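Local coordinates for 2-methyl-3-hydroxypyridine-5-carboxylic acid oxygenase (Mesorhizobium loti, PDB 3ALJ), which probably uses FAD and molecular oxygen to open the pyridine ring of 2-methyl-3-hydroxypyridine-5-carboxylate, at residues P79-W85 with D197-W203; M202-W206 with R350-K354; W206-I212 with V244-F249. All blocks are in the same frame, centred on the assembly; numbering follows the deposited sequence. Where two conformers were deposited one is given.

How the interactions relate
All three contacts cluster on one side of the chain, round strand 199-203. Interaction 1 is buried and joins that strand to its parallel neighbour 82-86 by backbone hydrogen bonds, with methyl-on-ring packing on both faces. Interaction 2 shares Met202 and Trp203 with it; it is smaller and partly exposed, and sets the loop after helix 321-349 on Trp203 without any hydrogen bond across. Interaction 3, partly buried, involves the next strand, 211-216, and the loop before it, where a helix adds aromatic packing inside and, in the Arg208 conformer described, a more exposed salt bridge. Arg211 of 206-212 links back to interaction 1 through its salt bridge with Asp201.

Interaction 1. Residues P79-W85 with D197-W203; sequences PPTYETW and DNTIDMW
Ile200 and Trp85 meet on one face of a parallel strand pair, Thr199 and Tyr82 on the other, each time with a methyl group set over an aromatic ring. Thr199 CG2 stands 3.6 Å from the centroid of the Tyr82 ring, only 2° off its normal, and so is nearly equidistant from the ring carbons. The Thr199 torsion (chi1 -79°) sends this methyl anti to the backbone N and leaves OG1 on the other branch, where it bonds to Tyr54 OH. On the opposite face Ile200 CG2 lies over the five-membered ring of Trp85, 3.5 Å from its centroid. Met202 runs alongside the same indole: its CG is 3.9 Å from Trp85 CE3, and its sulfur makes an oblique Met-aromatic contact with the six-membered ring. The indole is also tethered within its own strand, since Trp85 NE1 donates to Glu83 OE2 at 2.9 Å; the carboxylate oxygen lies in the ring plane but is itself approached from above the carboxylate plane. This bond, with the packing of Ile200 and Met202, is likely to hold the rotation of the ring, while Ser90 OG holds the same oxygen from strand 89-94. On the tyrosine side, one water bridges Tyr82 OH and Asp201 OD2, 2.6 Å from each, and Arg211 pairs with that carboxylate. Backbone bonds alternate between the chains from Thr199 N to Thr81 O, which is the longest at 3.2 Å, through to Trp203 N to Trp85 O at 2.9 Å. Such staggered bonding, with the strands only 15° from parallel, is characteristic of neighbouring parallel strands, here 82-86 and 199-203 within a mixed seven-stranded sheet of this FAD-binding protein.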
# COMPACT_ATOMS: atom_id res chain seq x y z
N PRO A 79 2.53 6.72 16.00
CA PRO A 79 3.65 7.26 16.78
C PRO A 79 3.35 8.72 17.26
O PRO A 79 2.61 9.46 16.63
CB PRO A 79 4.82 7.32 15.74
CG PRO A 79 4.44 6.23 14.76
CD PRO A 79 2.91 6.39 14.58
N PRO A 80 4.04 9.08 18.39
CA PRO A 80 3.88 10.50 18.81
C PRO A 80 4.43 11.46 17.83
O PRO A 80 3.99 12.59 17.83
CB PRO A 80 4.77 10.63 20.04
CG PRO A 80 4.97 9.22 20.51
CD PRO A 80 4.81 8.22 19.30
N THR A 81 5.43 11.11 17.02
CA THR A 81 5.97 11.97 16.02
C THR A 81 6.61 11.13 14.90
O THR A 81 6.97 9.96 15.13
CB THR A 81 7.05 12.95 16.60
OG1 THR A 81 7.29 13.96 15.56
CG2 THR A 81 8.24 12.34 17.09
N TYR A 82 6.66 11.76 13.71
CA TYR A 82 7.46 11.20 12.58
C TYR A 82 8.76 12.00 12.57
O TYR A 82 8.82 13.16 12.23
CB TYR A 82 6.64 11.39 11.32
CG TYR A 82 7.18 10.69 10.12
CD1 TYR A 82 8.52 10.92 9.68
CD2 TYR A 82 6.37 9.80 9.39
CE1 TYR A 82 8.98 10.24 8.50
CE2 TYR A 82 6.82 9.17 8.23
CZ TYR A 82 8.09 9.39 7.82
OH TYR A 82 8.58 8.83 6.62
N GLU A 83 9.82 11.26 13.04
CA GLU A 83 11.16 11.88 13.22
C GLU A 83 12.09 11.46 12.03
O GLU A 83 11.98 10.35 11.56
CB GLU A 83 11.71 11.48 14.57
CG GLU A 83 13.07 12.09 14.85
CD GLU A 83 13.55 11.83 16.29
OE1 GLU A 83 13.02 10.92 16.96
OE2 GLU A 83 14.57 12.45 16.65
N THR A 84 12.96 12.36 11.61
CA THR A 84 13.99 12.05 10.63
C THR A 84 15.34 12.29 11.21
O THR A 84 15.56 13.38 11.86
CB THR A 84 13.76 12.96 9.41
OG1 THR A 84 12.47 12.67 8.90
CG2 THR A 84 14.73 12.61 8.25
N TRP A 85 16.25 11.33 11.01
CA TRP A 85 17.70 11.56 11.33
C TRP A 85 18.52 11.59 10.06
O TRP A 85 18.26 10.84 9.12
CB TRP A 85 18.25 10.44 12.21
CG TRP A 85 17.66 10.36 13.60
CD1 TRP A 85 16.73 11.14 14.18
CD2 TRP A 85 18.04 9.30 14.56
NE1 TRP A 85 16.50 10.67 15.48
CE2 TRP A 85 17.28 9.57 15.75
CE3 TRP A 85 18.94 8.20 14.51
CZ2 TRP A 85 17.37 8.74 16.89
CZ3 TRP A 85 19.04 7.37 15.69
CH2 TRP A 85 18.23 7.63 16.80
N ASP A 197 8.98 4.96 20.62
CA ASP A 197 7.66 4.88 20.01
C ASP A 197 7.53 5.68 18.72
O ASP A 197 6.51 5.58 18.05
CB ASP A 197 6.58 5.26 21.03
CG ASP A 197 6.50 4.29 22.19
OD1 ASP A 197 6.84 3.12 22.08
OD2 ASP A 197 5.98 4.81 23.23
N ASN A 198 8.55 6.48 18.41
CA ASN A 198 8.46 7.36 17.22
C ASN A 198 8.65 6.46 15.95
O ASN A 198 9.34 5.46 15.96
CB ASN A 198 9.62 8.39 17.17
CG ASN A 198 9.56 9.48 18.24
OD1 ASN A 198 10.50 10.35 18.30
ND2 ASN A 198 8.58 9.45 19.06
N THR A 199 8.11 7.03 14.82
CA THR A 199 8.76 6.71 13.51
C THR A 199 10.05 7.46 13.53
O THR A 199 10.12 8.66 13.88
CB THR A 199 7.90 7.24 12.36
OG1 THR A 199 6.82 6.32 12.16
CG2 THR A 199 8.77 7.34 11.09
N ILE A 200 11.12 6.78 13.14
CA ILE A 200 12.43 7.43 12.95
C ILE A 200 12.97 6.96 11.60
O ILE A 200 13.29 5.75 11.40
CB ILE A 200 13.44 7.08 14.06
CG1 ILE A 200 12.80 7.26 15.45
CG2 ILE A 200 14.64 8.06 13.91
CD1 ILE A 200 13.75 6.74 16.58
N ASP A 201 13.12 7.89 10.66
CA ASP A 201 13.72 7.59 9.34
C ASP A 201 15.18 7.94 9.42
O ASP A 201 15.54 9.13 9.47
CB ASP A 201 12.98 8.41 8.26
CG ASP A 201 13.38 7.95 6.90
OD1 ASP A 201 14.14 6.94 6.79
OD2 ASP A 201 12.93 8.54 5.89
N MET A 202 16.01 6.89 9.56
CA MET A 202 17.42 7.07 9.90
C MET A 202 18.28 6.96 8.66
O MET A 202 18.61 5.88 8.14
CB MET A 202 17.87 5.97 10.88
CG MET A 202 16.96 5.88 12.11
SD MET A 202 17.30 4.34 12.97
CE MET A 202 16.51 4.60 14.60
N TRP A 203 18.62 8.14 8.09
CA TRP A 203 19.41 8.19 6.83
C TRP A 203 20.91 8.32 7.10
O TRP A 203 21.38 8.99 8.09
CB TRP A 203 19.06 9.48 6.10
CG TRP A 203 17.68 9.42 5.41
CD1 TRP A 203 16.44 9.61 5.97
CD2 TRP A 203 17.47 9.21 4.02
NE1 TRP A 203 15.50 9.54 4.95
CE2 TRP A 203 16.11 9.28 3.75
CE3 TRP A 203 18.33 8.91 2.95
CZ2 TRP A 203 15.57 9.08 2.46
CZ3 TRP A 203 17.81 8.73 1.67
CH2 TRP A 203 16.46 8.81 1.43
O HOH W 1 10.73 9.94 5.76

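Interaction 2. Residues M202-W206 with R350-K354; sequences MWNFW and RSLSK
Trp203 and Ser353 bring the two backbones nearest, with their CA atoms 6.1 Å apart, where strand 199-203 faces the 3-10 segment 351-354. Arg350 leaves the preceding helix with positive phi (52°) in a Schellman motif, and residues 351-354 then turn tightly, Ser353 N bonding back to Arg350 O. No hydrogen bond crosses between 202-206 and 350-354, and the join rests mainly on the indole of Trp203, with a smaller share from Phe205. Ser353 lies over one face of the indole: CA is 3.5 Å from the centroid of the five-membered ring, 8° off the normal, a CH-pi contact, and CB comes within 3.4 Å of Trp203 CD2. The Ser353 hydroxyl is turned away from this ring. OG, placed between the backbone N and the carbonyl carbon (chi1 69°), reaches back to donate to Arg350 O at 2.7 Å, nearly in line with the carbonyl bond. That oxygen thus takes both the amide and the hydroxyl of Ser353, which ties down the turn while CB remains against the indole. Farther along the ring, the aliphatic part of Arg350 crosses at about a right angle, CG lying 3.7 Å from Trp203 CZ3. Phe205 presents its edge to the same corner, its CZ 3.9 Å from Ser353 OG. A leucine in place of Trp203 would probably deprive Ser353 and the Arg350 methylenes of the broad surface they rest on, leaving the turn less firmly seated against the strand. Around the contact, Met86 of strand 82-86 touches Trp203, Phe205 and Ser353, Arg211 of strand 211-216 packs on Trp203 and Leu352, and Tyr346 of helix 321-349 lies against Leu352.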
# COMPACT_ATOMS: atom_id res chain seq x y z
N MET A 202 16.01 6.89 9.56
CA MET A 202 17.42 7.07 9.90
C MET A 202 18.28 6.96 8.66
O MET A 202 18.61 5.88 8.14
CB MET A 202 17.87 5.97 10.88
CG MET A 202 16.96 5.88 12.11
SD MET A 202 17.30 4.34 12.97
CE MET A 202 16.51 4.60 14.60
N TRP A 203 18.62 8.14 8.09
CA TRP A 203 19.41 8.19 6.83
C TRP A 203 20.91 8.32 7.10
O TRP A 203 21.38 8.99 8.09
CB TRP A 203 19.06 9.48 6.10
CG TRP A 203 17.68 9.42 5.41
CD1 TRP A 203 16.44 9.61 5.97
CD2 TRP A 203 17.47 9.21 4.02
NE1 TRP A 203 15.50 9.54 4.95
CE2 TRP A 203 16.11 9.28 3.75
CE3 TRP A 203 18.33 8.91 2.95
CZ2 TRP A 203 15.57 9.08 2.46
CZ3 TRP A 203 17.81 8.73 1.67
CH2 TRP A 203 16.46 8.81 1.43
N ASN A 204 21.70 7.77 6.17
CA ASN A 204 23.14 8.04 6.11
C ASN A 204 23.57 7.97 4.68
O ASN A 204 23.11 7.09 3.96
CB ASN A 204 23.95 6.96 6.86
CG ASN A 204 23.62 6.87 8.31
OD1 ASN A 204 24.24 7.58 9.18
ND2 ASN A 204 22.72 6.00 8.71
N PHE A 205 24.47 8.89 4.32
CA PHE A 205 25.26 8.75 3.08
C PHE A 205 26.70 8.44 3.38
O PHE A 205 27.37 8.00 2.43
CB PHE A 205 25.11 10.03 2.27
CG PHE A 205 23.70 10.36 1.89
CD1 PHE A 205 22.95 9.48 1.12
CD2 PHE A 205 23.07 11.47 2.35
CE1 PHE A 205 21.55 9.83 0.80
CE2 PHE A 205 21.76 11.80 2.02
CZ PHE A 205 21.03 10.99 1.23
N TRP A 206 27.21 8.74 4.56
CA TRP A 206 28.58 8.50 4.94
C TRP A 206 28.56 7.70 6.19
O TRP A 206 27.74 7.96 7.05
CB TRP A 206 29.33 9.89 5.13
CG TRP A 206 30.76 9.71 5.57
CD1 TRP A 206 31.84 9.63 4.71
CD2 TRP A 206 31.24 9.41 6.88
NE1 TRP A 206 32.96 9.42 5.45
CE2 TRP A 206 32.65 9.20 6.75
CE3 TRP A 206 30.67 9.37 8.11
CZ2 TRP A 206 33.47 8.98 7.86
CZ3 TRP A 206 31.50 9.07 9.27
CH2 TRP A 206 32.88 8.86 9.08
N ARG A 350 15.96 11.78 -3.10
CA ARG A 350 16.21 11.49 -1.63
C ARG A 350 15.67 12.64 -0.82
O ARG A 350 16.26 12.97 0.27
CB ARG A 350 17.69 11.25 -1.38
CG ARG A 350 18.14 9.82 -1.90
CD ARG A 350 18.42 9.89 -3.39
NE ARG A 350 19.04 8.67 -3.82
CZ ARG A 350 18.46 7.67 -4.50
NH1 ARG A 350 17.22 7.66 -5.00
NH2 ARG A 350 19.22 6.64 -4.82
N SER A 351 14.52 13.24 -1.18
CA SER A 351 14.06 14.42 -0.51
C SER A 351 13.75 14.20 0.97
O SER A 351 13.95 15.16 1.77
CB SER A 351 12.77 14.97 -1.14
OG SER A 351 13.02 15.21 -2.57
N LEU A 352 13.26 13.00 1.32
CA LEU A 352 12.94 12.76 2.72
C LEU A 352 14.15 12.88 3.65
O LEU A 352 13.99 13.13 4.87
CB LEU A 352 12.26 11.40 2.88
CG LEU A 352 10.86 11.35 2.16
CD1 LEU A 352 10.53 9.87 2.29
CD2 LEU A 352 9.87 12.19 2.86
N SER A 353 15.36 12.75 3.11
CA SER A 353 16.59 12.82 3.94
C SER A 353 16.80 14.20 4.55
O SER A 353 17.57 14.29 5.47
CB SER A 353 17.83 12.44 3.11
OG SER A 353 18.13 13.44 2.12
N LYS A 354 16.09 15.19 4.02
CA LYS A 354 16.26 16.57 4.48
C LYS A 354 15.44 16.80 5.75
O LYS A 354 15.69 17.78 6.49
CB LYS A 354 15.84 17.58 3.41
CG LYS A 354 16.75 17.44 2.18
CD LYS A 354 16.46 18.55 1.22
CE LYS A 354 15.15 18.34 0.50
NZ LYS A 354 14.94 19.59 -0.40

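Interaction 3. Residues W206-I212 with V244-F249; sequences WPRVQRI and VWVEMF
Glu247 OE1 is gripped end-on by Arg208 in the conformer described, one of two deposited for this arginine: NH1 and NH2 each lie 2.8 Å away in a salt bridge that may not hold in the other. The oxygen lies close to the guanidinium plane, whereas both nitrogens approach it from one face of the carboxylate, whose plane is turned 37° from that of the guanidinium. A bend at chi3 (-62°) also brings the side edge of Arg208 to Gln210 OE1, which accepts from NE at 3.0 Å and from NH2. Gln210 is held at its other end too: NE2 donates to Val244 O at 3.1 Å, from well above the carbonyl plane. The same nitrogen stands over the Trp245 ring, 3.3 Å from CE3, with the amide steeply inclined to the indole. The Val244 bond, with Arg208 in this conformer, is likely to settle which way the buried amide faces. Val244 CG2 covers one face of the guanidinium; Met248 crosses Arg208 obliquely, its methyl CE 3.3 Å from Arg208 O. Farther into the fold the chemistry becomes apolar. Ile212 CG1 sits over the Phe249 ring, 3.7 Å from its centroid, while CD1 packs on that face and CG1 also touches Trp245 CZ3. Phe249 turns its edge to Gln210 O. Leu226 of strand 221-228 and Leu256 of helix 253-260 extend this apolar layer. Here helix 242-248 and the turn after it pack on strand 211-216 and the loop leading into it, an alpha/beta layer contact with its ion pair at the more exposed end and its aromatic rings within.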
# COMPACT_ATOMS: atom_id res chain seq x y z
N TRP A 206 27.21 8.74 4.56
CA TRP A 206 28.58 8.50 4.94
C TRP A 206 28.56 7.70 6.19
O TRP A 206 27.74 7.96 7.05
CB TRP A 206 29.33 9.89 5.13
CG TRP A 206 30.76 9.71 5.57
CD1 TRP A 206 31.84 9.63 4.71
CD2 TRP A 206 31.24 9.41 6.88
NE1 TRP A 206 32.96 9.42 5.45
CE2 TRP A 206 32.65 9.20 6.75
CE3 TRP A 206 30.67 9.37 8.11
CZ2 TRP A 206 33.47 8.98 7.86
CZ3 TRP A 206 31.50 9.07 9.27
CH2 TRP A 206 32.88 8.86 9.08
N PRO A 207 29.46 6.71 6.38
CA PRO A 207 30.56 6.31 5.49
C PRO A 207 30.07 5.37 4.39
O PRO A 207 30.84 5.13 3.45
CB PRO A 207 31.53 5.58 6.45
CG PRO A 207 30.60 4.93 7.50
CD PRO A 207 29.50 6.04 7.70
N ARG A 208 28.77 4.93 4.46
CA ARG A 208 28.18 4.32 3.28
C ARG A 208 26.71 4.65 3.26
O ARG A 208 26.18 5.25 4.18
CB ARG A 208 28.26 2.78 3.31
CG ARG A 208 29.66 2.26 3.64
CD ARG A 208 29.67 0.79 3.96
NE ARG A 208 28.88 0.47 5.14
CZ ARG A 208 29.37 0.22 6.33
NH1 ARG A 208 30.70 0.35 6.45
NH2 ARG A 208 28.58 -0.14 7.36
N VAL A 209 26.06 4.32 2.12
CA VAL A 209 24.66 4.70 1.88
C VAL A 209 23.87 3.58 2.53
O VAL A 209 23.72 2.45 1.95
CB VAL A 209 24.40 4.85 0.38
CG1 VAL A 209 23.02 5.21 0.14
CG2 VAL A 209 25.35 6.01 -0.17
N GLN A 210 23.25 3.87 3.67
CA GLN A 210 22.44 2.90 4.38
C GLN A 210 21.39 3.70 5.13
O GLN A 210 21.74 4.68 5.82
CB GLN A 210 23.17 1.98 5.42
CG GLN A 210 24.06 0.94 4.70
CD GLN A 210 24.80 0.06 5.72
OE1 GLN A 210 25.99 -0.10 5.51
NE2 GLN A 210 24.20 -0.55 6.66
N ARG A 211 20.17 3.21 5.13
CA ARG A 211 19.05 3.86 5.82
C ARG A 211 18.25 2.81 6.49
O ARG A 211 18.00 1.72 5.90
CB ARG A 211 18.26 4.60 4.72
CG ARG A 211 16.86 5.15 5.17
CD ARG A 211 16.16 5.60 3.90
NE ARG A 211 14.83 6.17 4.19
CZ ARG A 211 13.90 6.40 3.26
NH1 ARG A 211 12.71 6.96 3.60
NH2 ARG A 211 14.12 6.06 1.96
N ILE A 212 17.71 3.11 7.66
CA ILE A 212 16.64 2.26 8.27
C ILE A 212 15.44 3.18 8.54
O ILE A 212 15.56 4.21 9.23
CB ILE A 212 17.06 1.63 9.61
CG1 ILE A 212 18.16 0.62 9.27
CG2 ILE A 212 15.88 0.97 10.35
CD1 ILE A 212 18.65 -0.31 10.52
N VAL A 244 27.08 -5.20 9.15
CA VAL A 244 27.08 -3.96 8.40
C VAL A 244 25.92 -3.07 8.86
O VAL A 244 26.05 -1.85 8.80
CB VAL A 244 27.03 -4.20 6.86
CG1 VAL A 244 25.64 -4.49 6.26
CG2 VAL A 244 27.71 -3.17 6.11
N TRP A 245 24.87 -3.69 9.38
CA TRP A 245 23.70 -2.91 9.88
C TRP A 245 23.97 -2.44 11.30
O TRP A 245 23.74 -1.26 11.66
CB TRP A 245 22.39 -3.69 9.78
CG TRP A 245 21.93 -3.80 8.29
CD1 TRP A 245 22.10 -4.83 7.45
CD2 TRP A 245 21.49 -2.71 7.48
NE1 TRP A 245 21.69 -4.53 6.17
CE2 TRP A 245 21.36 -3.18 6.16
CE3 TRP A 245 21.14 -1.38 7.74
CZ2 TRP A 245 20.90 -2.38 5.14
CZ3 TRP A 245 20.67 -0.59 6.73
CH2 TRP A 245 20.57 -1.05 5.45
N VAL A 246 24.53 -3.32 12.16
CA VAL A 246 24.87 -2.86 13.52
C VAL A 246 25.96 -1.77 13.49
O VAL A 246 25.88 -0.77 14.31
CB VAL A 246 25.28 -4.08 14.39
CG1 VAL A 246 25.87 -3.59 15.80
CG2 VAL A 246 24.09 -4.99 14.61
N GLU A 247 26.91 -1.83 12.55
CA GLU A 247 27.97 -0.80 12.51
C GLU A 247 27.35 0.60 12.34
O GLU A 247 27.83 1.55 12.98
CB GLU A 247 28.96 -1.07 11.39
CG GLU A 247 29.97 0.09 11.27
CD GLU A 247 31.03 -0.13 10.17
OE1 GLU A 247 30.69 -0.68 9.06
OE2 GLU A 247 32.20 0.25 10.47
N MET A 248 26.33 0.74 11.47
CA MET A 248 25.82 2.09 11.20
C MET A 248 24.57 2.38 12.00
O MET A 248 24.26 3.54 12.08
CB MET A 248 25.68 2.36 9.65
CG MET A 248 27.16 2.92 8.88
SD MET A 248 26.73 2.90 7.23
CE MET A 248 25.87 4.49 7.34
N PHE A 249 24.00 1.42 12.70
CA PHE A 249 22.82 1.66 13.55
C PHE A 249 22.99 0.91 14.85
O PHE A 249 22.17 0.05 15.23
CB PHE A 249 21.55 1.19 12.84
CG PHE A 249 21.41 1.81 11.45
CD1 PHE A 249 22.05 1.25 10.33
CD2 PHE A 249 20.62 3.00 11.20
CE1 PHE A 249 21.98 1.80 9.07
CE2 PHE A 249 20.51 3.57 9.90
CZ PHE A 249 21.20 3.00 8.82